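Local coordinates for protein tRNA-splicing endonuclease (Sulfolobus tokodaii, PDB 2CV8) that probably excises introns from precursor tRNAs by cutting at both splice sites, releasing the intron and two tRNA halves with 2',3'-cyclic phosphate and 5'-hydroxyl ends, at residues D8-K13 / L62-N67; E16-I21 / S44-S49; G53-K58 / L97-Y102; R88-V93 / A112-Y117; R149-H152 / E157-L160. One frame throughout, in Å; residues are numbered along the deposited sequence.

Contact 1 of 5, residues D8-K13 / L62-N67; sequences DKILIK and LEIVSN
Ile10 and Ile64 point toward each other from two strands that are not neighbours in the N-terminal mixed sheet: strand 2-6 runs between 9-12 and 63-66, antiparallel to the first and parallel to the second. The two segments therefore share no backbone hydrogen bond, and they meet through side chains on one face of the sheet, with the CA atoms of Ile10 and Ile64 8.0 Å apart. The dense part of the contact is this isoleucine pair. The two chains cross at about a right angle; in each, CG1 stands beside the backbone N (chi1 -68° in Ile10) and an extended chi2 carries CD1 outward toward its partner. Ile10 CD1 lies 3.8 Å from Ile64 CG1, but the exact fit of the two CD1 methyls is doubtful. A second, looser pair lies farther along, where Ile12 CD1 comes to 4.2 Å from Leu62 CD1. Helix 15-25 reaches the same face, and Val57 of helix 50-58 packs on Ile64. The other side of the strands differs in character: Lys9 is exposed, and Glu63 forms a salt bridge through OE2 with Arg70. With four buried hydrocarbon side chains and no polar atom meeting another between the segments, the pairing implies cohesion by dispersion and the exclusion of water, with directional bonding left to the neighbouring strands 2-6 and 46-49.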
# COMPACT_ATOMS: atom_id res chain seq x y z
N ASP B 8 -1.40 -30.66 -1.40
CA ASP B 8 -0.85 -29.35 -1.72
C ASP B 8 0.48 -29.10 -0.99
O ASP B 8 1.01 -27.98 -1.01
CB ASP B 8 -1.86 -28.27 -1.32
CG ASP B 8 -2.30 -28.38 0.13
OD1 ASP B 8 -3.05 -27.49 0.59
OD2 ASP B 8 -1.89 -29.35 0.81
N LYS B 9 1.01 -30.15 -0.37
CA LYS B 9 2.27 -30.05 0.35
C LYS B 9 3.25 -31.17 0.01
O LYS B 9 2.89 -32.16 -0.64
CB LYS B 9 2.00 -30.01 1.85
CG LYS B 9 1.47 -28.66 2.28
CD LYS B 9 1.29 -28.55 3.79
CE LYS B 9 1.03 -27.10 4.19
NZ LYS B 9 -0.09 -26.50 3.40
N ILE B 10 4.50 -31.00 0.43
CA ILE B 10 5.54 -31.98 0.17
C ILE B 10 6.17 -32.50 1.45
O ILE B 10 6.71 -31.74 2.25
CB ILE B 10 6.61 -31.39 -0.75
CG1 ILE B 10 6.00 -31.17 -2.14
CG2 ILE B 10 7.82 -32.30 -0.83
CD1 ILE B 10 6.87 -30.42 -3.07
N LEU B 11 6.10 -33.81 1.62
CA LEU B 11 6.61 -34.48 2.80
C LEU B 11 8.05 -34.95 2.66
O LEU B 11 8.44 -35.53 1.65
CB LEU B 11 5.70 -35.69 3.09
CG LEU B 11 5.87 -36.51 4.36
CD1 LEU B 11 5.44 -35.68 5.57
CD2 LEU B 11 5.01 -37.77 4.24
N ILE B 12 8.86 -34.68 3.68
CA ILE B 12 10.25 -35.13 3.70
C ILE B 12 10.31 -36.13 4.85
O ILE B 12 10.44 -35.73 6.02
CB ILE B 12 11.25 -33.98 3.99
CG1 ILE B 12 11.17 -32.91 2.90
CG2 ILE B 12 12.68 -34.54 4.09
CD1 ILE B 12 11.73 -33.34 1.57
N LYS B 13 10.21 -37.42 4.52
CA LYS B 13 10.21 -38.49 5.52
C LYS B 13 11.55 -38.82 6.17
O LYS B 13 11.59 -39.20 7.34
CB LYS B 13 9.60 -39.76 4.92
CG LYS B 13 10.23 -40.19 3.60
CD LYS B 13 9.30 -41.10 2.81
CE LYS B 13 8.02 -40.36 2.41
NZ LYS B 13 7.12 -41.17 1.53
N LEU B 62 16.49 -30.63 -4.88
CA LEU B 62 15.43 -31.54 -4.46
C LEU B 62 14.66 -32.21 -5.58
O LEU B 62 14.34 -31.59 -6.60
CB LEU B 62 14.45 -30.78 -3.58
CG LEU B 62 13.15 -31.46 -3.16
CD1 LEU B 62 13.45 -32.63 -2.25
CD2 LEU B 62 12.28 -30.45 -2.44
N GLU B 63 14.37 -33.49 -5.37
CA GLU B 63 13.60 -34.28 -6.33
C GLU B 63 12.26 -34.56 -5.69
O GLU B 63 12.19 -34.77 -4.48
CB GLU B 63 14.32 -35.60 -6.62
CG GLU B 63 15.32 -35.52 -7.74
CD GLU B 63 14.67 -35.53 -9.11
OE1 GLU B 63 13.71 -34.76 -9.32
OE2 GLU B 63 15.10 -36.32 -9.97
N ILE B 64 11.20 -34.56 -6.47
CA ILE B 64 9.89 -34.81 -5.91
C ILE B 64 9.14 -35.94 -6.60
O ILE B 64 9.21 -36.09 -7.82
CB ILE B 64 9.05 -33.52 -5.90
CG1 ILE B 64 9.52 -32.65 -4.72
CG2 ILE B 64 7.57 -33.83 -5.78
CD1 ILE B 64 9.20 -31.20 -4.87
N VAL B 65 8.45 -36.73 -5.79
CA VAL B 65 7.70 -37.87 -6.29
C VAL B 65 6.29 -37.90 -5.74
O VAL B 65 6.05 -37.50 -4.60
CB VAL B 65 8.40 -39.19 -5.88
CG1 VAL B 65 7.49 -40.38 -6.16
CG2 VAL B 65 9.70 -39.33 -6.63
N SER B 66 5.36 -38.36 -6.57
CA SER B 66 3.97 -38.47 -6.18
C SER B 66 3.52 -39.89 -6.47
O SER B 66 3.04 -40.18 -7.57
CB SER B 66 3.10 -37.49 -6.96
OG SER B 66 1.76 -37.52 -6.48
N ASN B 67 3.69 -40.77 -5.48
CA ASN B 67 3.32 -42.17 -5.62
C ASN B 67 3.84 -42.73 -6.94
O ASN B 67 3.08 -42.96 -7.88
CB ASN B 67 1.80 -42.35 -5.55
CG ASN B 67 1.30 -42.55 -4.12
OD1 ASN B 67 0.10 -42.62 -3.88
ND2 ASN B 67 2.23 -42.67 -3.18

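Contact 2 of 5, residues E16-I21 / S44-S49; sequences EDARLI and SELILS
Ala18 and Leu46 meet with no flat side-chain group between them, neither ring nor carboxylate nor guanidinium. The planar groups that the two segments do own, among them the carboxylates of Asp17 and Glu45 and the guanidinium of Arg19, make no contact across the interface; that of Arg19 is turned instead to the loop, where NE donates to the carbonyl of Ile42. What remains is hydrocarbon. Ala18 CB lies 3.5 Å from Leu46 CB, and the small methyl lets the backbones draw close, the CA atoms of Ala18 and Leu46 being 5.1 Å apart. Leu46 carries CG anti to its own N (chi1 -160°), which places CG 4.0 Å from the carbonyl O of Ala18 and sends CD1 on toward the next helical turn. This is a helix lying over one face of a sheet: the axes of the two short segments, in helix 15-25 and strand 46-49, approach to 8.9 Å, their directions 52° apart. One turn along, Ile21 presents CG2 to both leucines of the strand, 4.5 Å from Leu46 CD1 and 4.3 Å from Leu48 CD1. Ile12 of the adjacent strand fills in beside Ala18, Ile21 and Leu46, while Leu56 of helix 50-58 touches Ile21 and Leu48. At the far end of the strand, Ser49 occupies the N-cap position of that second helix, its side chain capping a backbone N.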
# COMPACT_ATOMS: atom_id res chain seq x y z
N GLU B 16 17.50 -37.14 8.09
CA GLU B 16 18.78 -36.57 7.69
C GLU B 16 18.49 -35.57 6.58
O GLU B 16 18.89 -34.40 6.66
CB GLU B 16 19.72 -37.65 7.15
CG GLU B 16 20.22 -38.64 8.19
CD GLU B 16 21.19 -39.64 7.60
OE1 GLU B 16 22.24 -39.22 7.08
OE2 GLU B 16 20.89 -40.86 7.65
N ASP B 17 17.79 -36.04 5.55
CA ASP B 17 17.41 -35.21 4.41
C ASP B 17 16.68 -33.98 4.92
O ASP B 17 16.94 -32.86 4.48
CB ASP B 17 16.49 -36.00 3.47
CG ASP B 17 17.23 -37.07 2.69
OD1 ASP B 17 18.11 -37.74 3.28
OD2 ASP B 17 16.93 -37.25 1.49
N ALA B 18 15.76 -34.21 5.86
CA ALA B 18 14.99 -33.13 6.46
C ALA B 18 15.93 -32.09 7.06
O ALA B 18 15.95 -30.94 6.63
CB ALA B 18 14.08 -33.68 7.54
N ARG B 19 16.72 -32.50 8.05
CA ARG B 19 17.67 -31.59 8.71
C ARG B 19 18.60 -30.87 7.74
O ARG B 19 19.03 -29.75 8.02
CB ARG B 19 18.51 -32.36 9.73
CG ARG B 19 17.74 -32.77 10.97
CD ARG B 19 18.59 -33.60 11.90
NE ARG B 19 17.91 -33.86 13.17
CZ ARG B 19 18.42 -34.61 14.14
NH1 ARG B 19 19.61 -35.17 13.99
NH2 ARG B 19 17.74 -34.79 15.27
N LEU B 20 18.93 -31.51 6.63
CA LEU B 20 19.82 -30.91 5.63
C LEU B 20 19.08 -29.81 4.86
O LEU B 20 19.57 -28.69 4.74
CB LEU B 20 20.34 -31.97 4.67
CG LEU B 20 21.17 -33.09 5.31
CD1 LEU B 20 21.70 -34.01 4.23
CD2 LEU B 20 22.32 -32.50 6.11
N ILE B 21 17.90 -30.16 4.35
CA ILE B 21 17.08 -29.21 3.60
C ILE B 21 16.77 -27.98 4.46
O ILE B 21 16.68 -26.86 3.96
CB ILE B 21 15.75 -29.88 3.16
CG1 ILE B 21 16.06 -31.07 2.23
CG2 ILE B 21 14.87 -28.86 2.45
CD1 ILE B 21 14.86 -31.92 1.88
N SER B 44 11.19 -34.73 13.49
CA SER B 44 9.99 -35.13 12.80
C SER B 44 10.11 -34.72 11.34
O SER B 44 10.85 -33.80 11.01
CB SER B 44 8.77 -34.47 13.44
OG SER B 44 8.89 -33.06 13.46
N GLU B 45 9.38 -35.42 10.48
CA GLU B 45 9.39 -35.15 9.05
C GLU B 45 9.27 -33.68 8.73
O GLU B 45 8.48 -32.96 9.31
CB GLU B 45 8.25 -35.93 8.37
CG GLU B 45 7.00 -36.10 9.20
CD GLU B 45 7.03 -37.36 10.05
OE1 GLU B 45 5.98 -37.72 10.62
OE2 GLU B 45 8.10 -37.98 10.15
N LEU B 46 10.08 -33.23 7.78
CA LEU B 46 10.10 -31.85 7.36
C LEU B 46 8.94 -31.65 6.39
O LEU B 46 8.76 -32.44 5.47
CB LEU B 46 11.44 -31.54 6.68
CG LEU B 46 12.00 -30.12 6.51
CD1 LEU B 46 11.44 -29.48 5.26
CD2 LEU B 46 11.67 -29.30 7.76
N ILE B 47 8.15 -30.61 6.60
CA ILE B 47 7.05 -30.34 5.70
C ILE B 47 7.27 -29.08 4.87
O ILE B 47 7.41 -27.98 5.41
CB ILE B 47 5.72 -30.26 6.46
CG1 ILE B 47 5.28 -31.69 6.81
CG2 ILE B 47 4.65 -29.57 5.61
CD1 ILE B 47 3.85 -31.82 7.25
N LEU B 48 7.32 -29.24 3.56
CA LEU B 48 7.54 -28.13 2.64
C LEU B 48 6.27 -27.80 1.89
O LEU B 48 5.51 -28.68 1.52
CB LEU B 48 8.62 -28.48 1.62
CG LEU B 48 10.08 -28.64 2.06
CD1 LEU B 48 10.93 -29.02 0.83
CD2 LEU B 48 10.60 -27.34 2.70
N SER B 49 6.05 -26.51 1.66
CA SER B 49 4.89 -26.05 0.92
C SER B 49 5.24 -26.16 -0.56
O SER B 49 6.42 -26.23 -0.91
CB SER B 49 4.58 -24.60 1.27
OG SER B 49 5.65 -23.74 0.91

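Contact 3 of 5, residues G53-K58 / L97-Y102; sequences GVYLVK and LREKGY
Tyr55 of helix 50-58 reaches across to Arg98 and Glu99 at the C-terminal end of helix 87-99, where the chain leaves the helix through a Schellman motif at Gly101. The two helices belong to the N-terminal and catalytic family regions, so the tyrosine bridges the two halves of the protein. Its CG stands anti to the backbone N (chi1 -178°), extending the ring outward from its helix. Arg98 crosses it at about a right angle: CB sits over one ring face, 4.1 Å from the ring centroid and 27° off the normal, a CH-pi contact, and CG follows near CE2. A bend at chi2 then takes the rest of Arg98 away from Tyr55, and its guanidinium engages Tyr27 in a cation-pi interaction. Glu99 approaches differently, from the ring's edge and in its plane. The phenol OH donates a hydrogen bond of 2.6 Å to Glu99 OE2, meeting that oxygen nearly along its C-O axis, and the carboxylate plane stands 84° from the ring. Glu99 is also bent, which brings its end back to the tyrosine, while OE1 forms a salt bridge with Lys59; this second partner probably steadies the acceptor. Beyond the helix end, Lys100 pairs with the terminal carboxylate of Met180 of the second subunit. The turn itself is closed by two backbone bonds, Tyr102 N to Leu97 O at 3.2 Å and Gly101 N to Arg98 O at 2.9 Å.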
# COMPACT_ATOMS: atom_id res chain seq x y z
N GLY B 53 8.87 -26.26 -2.26
CA GLY B 53 9.26 -27.42 -3.03
C GLY B 53 9.58 -27.11 -4.48
O GLY B 53 10.58 -27.59 -5.03
N VAL B 54 8.73 -26.31 -5.12
CA VAL B 54 8.93 -25.95 -6.51
C VAL B 54 10.24 -25.17 -6.63
O VAL B 54 10.99 -25.36 -7.59
CB VAL B 54 7.73 -25.10 -7.05
CG1 VAL B 54 8.02 -24.58 -8.46
CG2 VAL B 54 6.46 -25.95 -7.07
N TYR B 55 10.53 -24.32 -5.65
CA TYR B 55 11.77 -23.55 -5.68
C TYR B 55 12.98 -24.48 -5.60
O TYR B 55 13.87 -24.43 -6.47
CB TYR B 55 11.84 -22.56 -4.52
CG TYR B 55 13.09 -21.71 -4.54
CD1 TYR B 55 13.37 -20.88 -5.63
CD2 TYR B 55 14.02 -21.76 -3.50
CE1 TYR B 55 14.54 -20.13 -5.68
CE2 TYR B 55 15.19 -21.01 -3.54
CZ TYR B 55 15.44 -20.20 -4.65
OH TYR B 55 16.60 -19.46 -4.73
N LEU B 56 13.00 -25.33 -4.57
CA LEU B 56 14.09 -26.28 -4.37
C LEU B 56 14.31 -27.20 -5.57
O LEU B 56 15.45 -27.51 -5.94
CB LEU B 56 13.84 -27.11 -3.12
CG LEU B 56 13.90 -26.30 -1.82
CD1 LEU B 56 13.64 -27.22 -0.63
CD2 LEU B 56 15.26 -25.62 -1.69
N VAL B 57 13.22 -27.64 -6.19
CA VAL B 57 13.34 -28.49 -7.36
C VAL B 57 14.08 -27.71 -8.44
O VAL B 57 15.07 -28.18 -9.00
CB VAL B 57 11.97 -28.91 -7.90
CG1 VAL B 57 12.10 -29.40 -9.33
CG2 VAL B 57 11.37 -30.01 -7.01
N LYS B 58 13.60 -26.50 -8.72
CA LYS B 58 14.21 -25.65 -9.72
C LYS B 58 15.67 -25.39 -9.40
O LYS B 58 16.49 -25.20 -10.29
CB LYS B 58 13.46 -24.32 -9.79
CG LYS B 58 14.00 -23.32 -10.80
CD LYS B 58 13.51 -21.92 -10.46
CE LYS B 58 14.08 -20.86 -11.40
NZ LYS B 58 13.44 -20.90 -12.74
N LEU B 97 12.74 -13.07 -4.02
CA LEU B 97 13.33 -12.73 -2.75
C LEU B 97 14.35 -13.77 -2.34
O LEU B 97 15.43 -13.44 -1.83
CB LEU B 97 12.25 -12.61 -1.68
CG LEU B 97 11.41 -11.33 -1.78
CD1 LEU B 97 10.52 -11.21 -0.56
CD2 LEU B 97 12.32 -10.12 -1.88
N ARG B 98 14.03 -15.03 -2.57
CA ARG B 98 14.93 -16.10 -2.21
C ARG B 98 16.20 -16.00 -3.06
O ARG B 98 17.32 -16.13 -2.56
CB ARG B 98 14.24 -17.45 -2.43
CG ARG B 98 14.74 -18.53 -1.53
CD ARG B 98 14.14 -18.43 -0.14
NE ARG B 98 15.02 -19.07 0.84
CZ ARG B 98 14.63 -19.54 2.01
NH1 ARG B 98 13.37 -19.48 2.39
NH2 ARG B 98 15.52 -20.09 2.82
N GLU B 99 16.01 -15.74 -4.35
CA GLU B 99 17.12 -15.63 -5.29
C GLU B 99 18.04 -14.47 -4.92
O GLU B 99 19.23 -14.48 -5.24
CB GLU B 99 16.59 -15.44 -6.71
CG GLU B 99 17.54 -15.93 -7.78
CD GLU B 99 17.78 -17.43 -7.73
OE1 GLU B 99 18.66 -17.92 -8.47
OE2 GLU B 99 17.10 -18.12 -6.96
N LYS B 100 17.48 -13.47 -4.24
CA LYS B 100 18.25 -12.31 -3.81
C LYS B 100 18.97 -12.56 -2.50
O LYS B 100 19.63 -11.67 -1.97
CB LYS B 100 17.34 -11.08 -3.68
CG LYS B 100 17.01 -10.46 -5.01
CD LYS B 100 16.06 -9.27 -4.90
CE LYS B 100 15.66 -8.79 -6.30
NZ LYS B 100 14.63 -7.72 -6.26
N GLY B 101 18.82 -13.77 -1.96
CA GLY B 101 19.51 -14.09 -0.73
C GLY B 101 18.79 -13.95 0.59
O GLY B 101 19.37 -14.24 1.63
N TYR B 102 17.54 -13.50 0.57
CA TYR B 102 16.80 -13.38 1.82
C TYR B 102 16.32 -14.77 2.23
O TYR B 102 16.26 -15.69 1.40
CB TYR B 102 15.57 -12.47 1.67
CG TYR B 102 15.84 -11.04 1.27
CD1 TYR B 102 16.13 -10.70 -0.05
CD2 TYR B 102 15.76 -10.00 2.21
CE1 TYR B 102 16.32 -9.37 -0.43
CE2 TYR B 102 15.96 -8.67 1.84
CZ TYR B 102 16.24 -8.36 0.52
OH TYR B 102 16.41 -7.04 0.14

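Contact 4 of 5, residues R88-V93 / A112-Y117; sequences RILYSV and ADFAVY
Leu90 and Val93 of helix 87-99 receive the ring of Phe114, which projects from the sheet strand toward the helix. Toward Leu90 the ring turns its edge: CZ lies 3.3 Å from the carbonyl O of Leu90, with that oxygen near the ring plane, and 4.0 Å from Leu90 CD2. Val93, one turn on, places its CB 3.9 Å from Phe114 CE1, its side chain slanting past the ring. Leu90 also meets Asp113, the two side chains crossing at about a right angle, with CD2 resting 3.5 Å from the carboxyl carbon CG. Phe114 holds CG anti to its carbonyl carbon, beside the backbone N (chi1 -52°), and Asp113 CB covers one face of the ring near its rim. Both side chains can point at the helix because Asp113 and Phe114 together face Val130 in a classic beta bulge, which breaks the usual alternation of sides along a strand. Farther out, Asp113 OD2 is held by a salt bridge to Arg86 and by the backbone N of Ala132, and Val93 also packs on Ala132, while Ile51 of helix 50-58 backs Leu90. The same strand continues to Tyr117, a predicted active-site residue. The chemistry is thus mixed: a hydrocarbon core is joined by an aromatic edge, whose slightly positive hydrogens would suit a carbonyl oxygen, and by a carboxylate whose charge is probably balanced by Arg86 while the group rests against the leucine methyl.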
# COMPACT_ATOMS: atom_id res chain seq x y z
N ARG B 88 0.94 -18.15 -8.67
CA ARG B 88 1.83 -17.43 -9.58
C ARG B 88 2.48 -16.21 -8.95
O ARG B 88 3.71 -16.06 -9.01
CB ARG B 88 1.09 -17.00 -10.85
CG ARG B 88 0.78 -18.12 -11.82
CD ARG B 88 0.60 -17.57 -13.23
NE ARG B 88 0.21 -18.62 -14.17
CZ ARG B 88 -1.01 -19.13 -14.27
NH1 ARG B 88 -1.98 -18.68 -13.48
NH2 ARG B 88 -1.26 -20.09 -15.14
N ILE B 89 1.69 -15.34 -8.33
CA ILE B 89 2.29 -14.15 -7.75
C ILE B 89 3.07 -14.48 -6.51
O ILE B 89 4.09 -13.83 -6.23
CB ILE B 89 1.24 -13.06 -7.44
CG1 ILE B 89 0.25 -13.55 -6.40
CG2 ILE B 89 0.52 -12.68 -8.71
CD1 ILE B 89 -0.68 -12.45 -5.92
N LEU B 90 2.62 -15.50 -5.76
CA LEU B 90 3.30 -15.91 -4.54
C LEU B 90 4.66 -16.55 -4.82
O LEU B 90 5.63 -16.29 -4.11
CB LEU B 90 2.44 -16.88 -3.73
CG LEU B 90 1.23 -16.28 -3.00
CD1 LEU B 90 0.43 -17.38 -2.38
CD2 LEU B 90 1.68 -15.27 -1.96
N TYR B 91 4.73 -17.39 -5.85
CA TYR B 91 5.99 -18.02 -6.18
C TYR B 91 6.95 -16.99 -6.77
O TYR B 91 8.16 -17.04 -6.56
CB TYR B 91 5.79 -19.17 -7.18
CG TYR B 91 7.11 -19.80 -7.58
CD1 TYR B 91 7.79 -20.66 -6.71
CD2 TYR B 91 7.73 -19.47 -8.79
CE1 TYR B 91 9.06 -21.17 -7.03
CE2 TYR B 91 8.99 -19.96 -9.11
CZ TYR B 91 9.65 -20.81 -8.23
OH TYR B 91 10.89 -21.29 -8.56
N SER B 92 6.40 -16.03 -7.52
CA SER B 92 7.23 -15.00 -8.12
C SER B 92 7.97 -14.20 -7.06
O SER B 92 9.17 -13.94 -7.21
CB SER B 92 6.38 -14.06 -8.99
OG SER B 92 5.91 -14.75 -10.14
N VAL B 93 7.27 -13.81 -6.00
CA VAL B 93 7.93 -13.05 -4.93
C VAL B 93 8.82 -13.98 -4.11
O VAL B 93 9.94 -13.62 -3.74
CB VAL B 93 6.92 -12.35 -3.97
CG1 VAL B 93 7.67 -11.51 -2.94
CG2 VAL B 93 5.96 -11.47 -4.74
N ALA B 112 0.34 -11.65 6.66
CA ALA B 112 1.01 -11.31 5.41
C ALA B 112 1.39 -12.62 4.74
O ALA B 112 1.24 -13.69 5.33
CB ALA B 112 2.25 -10.48 5.70
N ASP B 113 1.89 -12.54 3.51
CA ASP B 113 2.28 -13.74 2.79
C ASP B 113 3.63 -14.26 3.27
O ASP B 113 3.77 -15.44 3.56
CB ASP B 113 2.35 -13.47 1.29
CG ASP B 113 0.99 -13.16 0.70
OD1 ASP B 113 0.04 -13.95 0.96
OD2 ASP B 113 0.87 -12.15 -0.03
N PHE B 114 4.60 -13.37 3.38
CA PHE B 114 5.93 -13.80 3.80
C PHE B 114 6.54 -13.00 4.93
O PHE B 114 6.17 -11.85 5.18
CB PHE B 114 6.88 -13.74 2.60
CG PHE B 114 6.38 -14.47 1.39
CD1 PHE B 114 6.13 -13.77 0.21
CD2 PHE B 114 6.17 -15.85 1.43
CE1 PHE B 114 5.68 -14.45 -0.94
CE2 PHE B 114 5.72 -16.54 0.29
CZ PHE B 114 5.47 -15.83 -0.89
N ALA B 115 7.49 -13.64 5.61
CA ALA B 115 8.26 -13.03 6.68
C ALA B 115 9.70 -13.14 6.17
O ALA B 115 10.33 -14.18 6.29
CB ALA B 115 8.10 -13.80 7.96
N VAL B 116 10.19 -12.07 5.56
CA VAL B 116 11.52 -12.06 4.99
C VAL B 116 12.59 -11.64 5.99
O VAL B 116 12.44 -10.66 6.71
CB VAL B 116 11.56 -11.12 3.77
CG1 VAL B 116 12.86 -11.28 3.03
CG2 VAL B 116 10.39 -11.42 2.85
N TYR B 117 13.69 -12.41 6.01
CA TYR B 117 14.82 -12.17 6.92
C TYR B 117 16.17 -11.98 6.22
O TYR B 117 16.47 -12.64 5.22
CB TYR B 117 15.02 -13.35 7.86
CG TYR B 117 13.90 -13.64 8.82
CD1 TYR B 117 12.70 -14.19 8.38
CD2 TYR B 117 14.04 -13.36 10.18
CE1 TYR B 117 11.66 -14.46 9.27
CE2 TYR B 117 13.01 -13.61 11.07
CZ TYR B 117 11.82 -14.16 10.61
OH TYR B 117 10.79 -14.37 11.48

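Contact 5 of 5, residues R149-H152 / E157-L160; sequences RVSH and ELIL
Val150 and Ser151, toward the C-terminal end of the helix that begins at 141, pack on Leu158 inside the beta-alpha-beta crossover that joins the parallel neighbouring strands 128-134 and 157-163 of the catalytic domain. Leu158 points toward the helix. Its CB faces Ser151, whose OG lies 3.2 Å away; CG stands anti to the backbone N (chi1 -167°), and from it CD2 meets Val150 CG2 at 3.7 Å, the two side chains slanting across one another. Ser151 reaches the leucine because its OG swings anti to the backbone N, at chi1 -158°; no hydrogen bond to the other segment results, OG remaining 4.0 Å from Leu158 N. Lys156, a predicted active-site residue, lies in the short connection between the two segments, its side chain about 7 Å from that of Ser151, so this contact closes the base of the connection carrying that lysine. The catalytic region belongs to the PDDEXK clan, and the crossover forms part of its mixed sheet. Within the sheet, Leu158 meets Leu129 and Ile131 of strand 128-134 and Phe175 of strand 170-178, while the next residue, Ile159, packs on Leu178 of the second subunit.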
# COMPACT_ATOMS: atom_id res chain seq x y z
N ARG B 149 -3.16 -2.19 8.79
CA ARG B 149 -3.63 -2.68 10.08
C ARG B 149 -2.65 -3.75 10.54
O ARG B 149 -2.27 -3.79 11.71
CB ARG B 149 -5.03 -3.28 9.91
CG ARG B 149 -5.71 -3.80 11.18
CD ARG B 149 -7.07 -4.38 10.82
NE ARG B 149 -7.88 -3.44 10.05
CZ ARG B 149 -8.80 -3.80 9.15
NH1 ARG B 149 -9.02 -5.08 8.90
NH2 ARG B 149 -9.48 -2.86 8.49
N VAL B 150 -2.26 -4.62 9.62
CA VAL B 150 -1.32 -5.68 9.94
C VAL B 150 0.05 -5.03 10.14
O VAL B 150 0.88 -5.53 10.90
CB VAL B 150 -1.20 -6.74 8.80
CG1 VAL B 150 -2.58 -7.26 8.40
CG2 VAL B 150 -0.47 -6.15 7.60
N SER B 151 0.25 -3.90 9.48
CA SER B 151 1.51 -3.17 9.56
C SER B 151 1.82 -2.71 10.99
O SER B 151 2.69 -3.29 11.65
CB SER B 151 1.48 -1.96 8.61
OG SER B 151 2.79 -1.54 8.28
N HIS B 152 1.12 -1.69 11.47
CA HIS B 152 1.36 -1.20 12.82
C HIS B 152 0.77 -2.10 13.91
O HIS B 152 0.33 -1.61 14.95
CB HIS B 152 0.85 0.23 12.97
CG HIS B 152 1.83 1.28 12.52
ND1 HIS B 152 1.59 2.63 12.65
CD2 HIS B 152 3.06 1.16 11.96
CE1 HIS B 152 2.63 3.30 12.19
NE2 HIS B 152 3.53 2.44 11.77
N GLU B 157 8.02 -3.89 9.19
CA GLU B 157 7.94 -3.28 7.87
C GLU B 157 7.04 -4.02 6.89
O GLU B 157 7.36 -5.14 6.47
CB GLU B 157 9.34 -3.11 7.29
CG GLU B 157 10.16 -2.05 8.01
CD GLU B 157 9.60 -0.65 7.83
OE1 GLU B 157 8.42 -0.42 8.18
OE2 GLU B 157 10.34 0.23 7.34
N LEU B 158 5.91 -3.41 6.53
CA LEU B 158 4.97 -4.01 5.58
C LEU B 158 5.39 -3.61 4.16
O LEU B 158 5.69 -2.45 3.89
CB LEU B 158 3.55 -3.53 5.86
CG LEU B 158 2.41 -4.28 5.17
CD1 LEU B 158 2.48 -4.04 3.68
CD2 LEU B 158 2.50 -5.78 5.48
N ILE B 159 5.37 -4.58 3.25
CA ILE B 159 5.78 -4.35 1.87
C ILE B 159 4.96 -5.13 0.85
O ILE B 159 4.71 -6.31 1.03
CB ILE B 159 7.28 -4.72 1.70
CG1 ILE B 159 8.13 -3.79 2.56
CG2 ILE B 159 7.71 -4.59 0.26
CD1 ILE B 159 9.61 -4.01 2.40
N LEU B 160 4.56 -4.44 -0.21
CA LEU B 160 3.77 -5.01 -1.29
C LEU B 160 4.67 -5.52 -2.40
O LEU B 160 5.50 -4.78 -2.92
CB LEU B 160 2.83 -3.94 -1.86
CG LEU B 160 1.35 -4.02 -1.47
CD1 LEU B 160 0.73 -5.18 -2.22
CD2 LEU B 160 1.19 -4.21 0.03

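All five contacts are largely buried, yet they differ with their place. Contacts 1 and 2 share the N-terminal sheet, where strands 9-12 and 46-49 are neighbours, and both are purely hydrocarbon; Leu56 and Val57 of contact 3 extend that core into helix 50-58. Contact 3, joining the two family regions, brings in the set's only hydrogen bond across segments and has an exposed glutamate at its border. It shares helix 87-99 with contact 4, the most central of the five, where a carbonyl and a carboxylate accompany the aromatic ring. Contact 5 reaches contact 4's sheet but lies farther out, across the chain's centre from contacts 1 and 2, and adds a serine oxygen to hydrocarbon.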